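Local atomic coordinates of mortality factor 4-like protein 1 (Homo sapiens, PDB entry 2F5K), a protein that binds methylated histone H3 through its chromo domain, and so probably takes part in chromatin-based gene regulation. Residues 19-24 with 50-55. Sequence-based numbering, arbitrary orientation.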
loop_
_atom_site.group_PDB
_atom_site.type_symbol
_atom_site.label_atom_id
_atom_site.label_comp_id
_atom_site.label_asym_id
_atom_site.label_seq_id
_atom_site.Cartn_x
_atom_site.Cartn_y
_atom_site.Cartn_z
ATOM N N PRO A 19 8.191 19.137 -2.167
ATOM C CA PRO A 19 6.965 19.652 -2.789
ATOM C C PRO A 19 6.073 18.648 -3.544
ATOM O O PRO A 19 6.538 17.840 -4.350
ATOM C CB PRO A 19 7.504 20.734 -3.719
ATOM C CG PRO A 19 8.680 21.299 -2.930
ATOM C CD PRO A 19 9.223 20.184 -2.052
ATOM N N LYS A 20 4.778 18.733 -3.246
ATOM C CA LYS A 20 3.727 17.924 -3.861
ATOM C C LYS A 20 3.991 16.424 -3.913
ATOM O O LYS A 20 4.768 15.957 -4.733
ATOM C CB LYS A 20 3.401 18.450 -5.256
ATOM C CG LYS A 20 2.567 19.714 -5.246
ATOM C CD LYS A 20 2.794 20.543 -6.501
ATOM C CE LYS A 20 2.181 21.931 -6.361
ATOM N NZ LYS A 20 3.100 22.978 -6.878
ATOM N N PRO A 21 3.352 15.675 -3.021
ATOM C CA PRO A 21 3.439 14.216 -3.022
ATOM C C PRO A 21 2.341 13.566 -3.868
ATOM O O PRO A 21 1.362 14.207 -4.245
ATOM C CB PRO A 21 3.232 13.885 -1.553
ATOM C CG PRO A 21 2.181 14.881 -1.140
ATOM C CD PRO A 21 2.511 16.158 -1.911
ATOM N N LYS A 22 2.531 12.283 -4.143
ATOM C CA LYS A 22 1.654 11.495 -4.991
ATOM C C LYS A 22 0.252 11.346 -4.432
ATOM O O LYS A 22 -0.725 11.383 -5.172
ATOM C CB LYS A 22 2.251 10.100 -5.166
ATOM C CG LYS A 22 2.964 9.850 -6.470
ATOM C CD LYS A 22 2.788 8.409 -6.925
ATOM C CE LYS A 22 3.956 7.922 -7.746
ATOM N NZ LYS A 22 3.944 6.439 -7.925
ATOM N N PHE A 23 0.146 11.184 -3.121
ATOM C CA PHE A 23 -1.149 10.865 -2.527
ATOM C C PHE A 23 -1.720 11.909 -1.577
ATOM O O PHE A 23 -1.007 12.801 -1.127
ATOM C CB PHE A 23 -1.068 9.497 -1.872
ATOM C CG PHE A 23 -0.569 8.435 -2.801
ATOM C CD1 PHE A 23 0.793 8.254 -2.999
ATOM C CD2 PHE A 23 -1.462 7.644 -3.513
ATOM C CE1 PHE A 23 1.249 7.280 -3.872
ATOM C CE2 PHE A 23 -1.014 6.660 -4.376
ATOM C CZ PHE A 23 0.337 6.483 -4.567
ATOM N N GLN A 24 -3.010 11.791 -1.299
ATOM C CA GLN A 24 -3.718 12.734 -0.444
ATOM C C GLN A 24 -4.407 12.070 0.736
ATOM O O GLN A 24 -4.718 10.887 0.702
ATOM C CB GLN A 24 -4.785 13.470 -1.245
ATOM C CG GLN A 24 -4.250 14.304 -2.361
ATOM C CD GLN A 24 -5.356 14.931 -3.147
ATOM O OE1 GLN A 24 -6.529 14.737 -2.822
ATOM N NE2 GLN A 24 -4.999 15.691 -4.191
ATOM N N LYS A 50 12.875 15.926 2.760
ATOM C CA LYS A 50 12.703 15.781 1.318
ATOM C C LYS A 50 12.072 14.443 0.956
ATOM O O LYS A 50 11.750 14.188 -0.203
ATOM C CB LYS A 50 14.040 15.970 0.593
ATOM C CG LYS A 50 14.674 17.349 0.786
ATOM C CD LYS A 50 15.911 17.515 -0.098
ATOM C CE LYS A 50 16.579 18.867 0.095
ATOM N NZ LYS A 50 17.766 19.007 -0.791
ATOM N N GLN A 51 11.899 13.591 1.960
ATOM C CA GLN A 51 11.268 12.295 1.766
ATOM C C GLN A 51 9.839 12.347 2.312
ATOM O O GLN A 51 9.622 12.656 3.485
ATOM C CB GLN A 51 12.074 11.190 2.461
ATOM C CG GLN A 51 13.395 10.824 1.770
ATOM C CD GLN A 51 14.145 9.693 2.472
ATOM O OE1 GLN A 51 13.627 9.076 3.413
ATOM N NE2 GLN A 51 15.367 9.426 2.018
ATOM N N VAL A 52 8.868 12.051 1.454
ATOM C CA VAL A 52 7.463 12.095 1.840
ATOM C C VAL A 52 7.010 10.745 2.373
ATOM O O VAL A 52 7.268 9.712 1.765
ATOM C CB VAL A 52 6.586 12.498 0.655
ATOM C CG1 VAL A 52 5.170 12.776 1.113
ATOM C CG2 VAL A 52 7.167 13.721 -0.043
ATOM N N LYS A 53 6.342 10.757 3.524
ATOM C CA LYS A 53 5.886 9.527 4.153
ATOM C C LYS A 53 4.370 9.488 4.238
ATOM O O LYS A 53 3.700 10.505 4.117
ATOM C CB LYS A 53 6.475 9.404 5.555
ATOM C CG LYS A 53 7.993 9.562 5.620
ATOM C CD LYS A 53 8.570 8.923 6.888
ATOM C CE LYS A 53 10.086 8.786 6.832
ATOM N NZ LYS A 53 10.579 7.802 7.839
ATOM N N TYR A 54 3.823 8.303 4.440
ATOM C CA TYR A 54 2.379 8.195 4.560
ATOM C C TYR A 54 1.976 7.304 5.700
ATOM O O TYR A 54 2.511 6.208 5.874
ATOM C CB TYR A 54 1.758 7.647 3.280
ATOM C CG TYR A 54 1.938 8.540 2.091
ATOM C CD1 TYR A 54 2.963 8.316 1.188
ATOM C CD2 TYR A 54 1.089 9.610 1.873
ATOM C CE1 TYR A 54 3.131 9.111 0.097
ATOM C CE2 TYR A 54 1.247 10.420 0.783
ATOM C CZ TYR A 54 2.270 10.167 -0.108
ATOM O OH TYR A 54 2.440 10.982 -1.202
ATOM N N PHE A 55 1.026 7.772 6.487
ATOM C CA PHE A 55 0.508 6.932 7.545
ATOM C C PHE A 55 -0.684 6.203 6.943
ATOM O O PHE A 55 -1.571 6.826 6.348
ATOM C CB PHE A 55 0.131 7.765 8.775
ATOM C CG PHE A 55 -0.351 6.943 9.933
ATOM C CD1 PHE A 55 0.491 6.044 10.560
ATOM C CD2 PHE A 55 -1.661 7.060 10.383
ATOM C CE1 PHE A 55 0.035 5.265 11.643
ATOM C CE2 PHE A 55 -2.137 6.291 11.455
ATOM C CZ PHE A 55 -1.291 5.388 12.088
#
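Tyr54 meets Pro21 and Phe23 where the loop of residues 19-24 lies over strand 51-58 of the chromo-domain beta barrel. Its side chain leaves the strand on the loop side, with CG anti to the carbonyl carbon (chi1 -64°), a turn that carries the ring against the loop. From CB outward, the loop is first met at the far half of the ring. CE1 approaches Phe23 CD1 at 4.0 Å, while on the other branch CE2 packs against Phe23 CB at 3.6 Å. CZ comes within 3.8 Å of Phe23 CD1 as well. The aromatic pair is T-shaped, the edge of Phe23 directed at the face of Tyr54: the planes stand at 90° and the centroids are 5.5 Å apart. At the tip, OH accepts a nearly straight hydrogen bond from Phe23 N (3.0 Å, N-H...O 165°) and is also hydrogen-bonded to Glu71 OE1, which also accepts a hydrogen bond from Lys22 N; two partners thus hold the hydroxyl of the buried Tyr54. A phenylalanine here could keep the ring packing but would probably leave Phe23 N without its acceptor and Glu71 without one of its mates. Beside the hydroxyl, Pro21 bridges two strand residues: its CB lies 3.0 Å from Tyr54 OH and also presses on Val52 CG1 at 3.5 Å, both short approaches for a carbon.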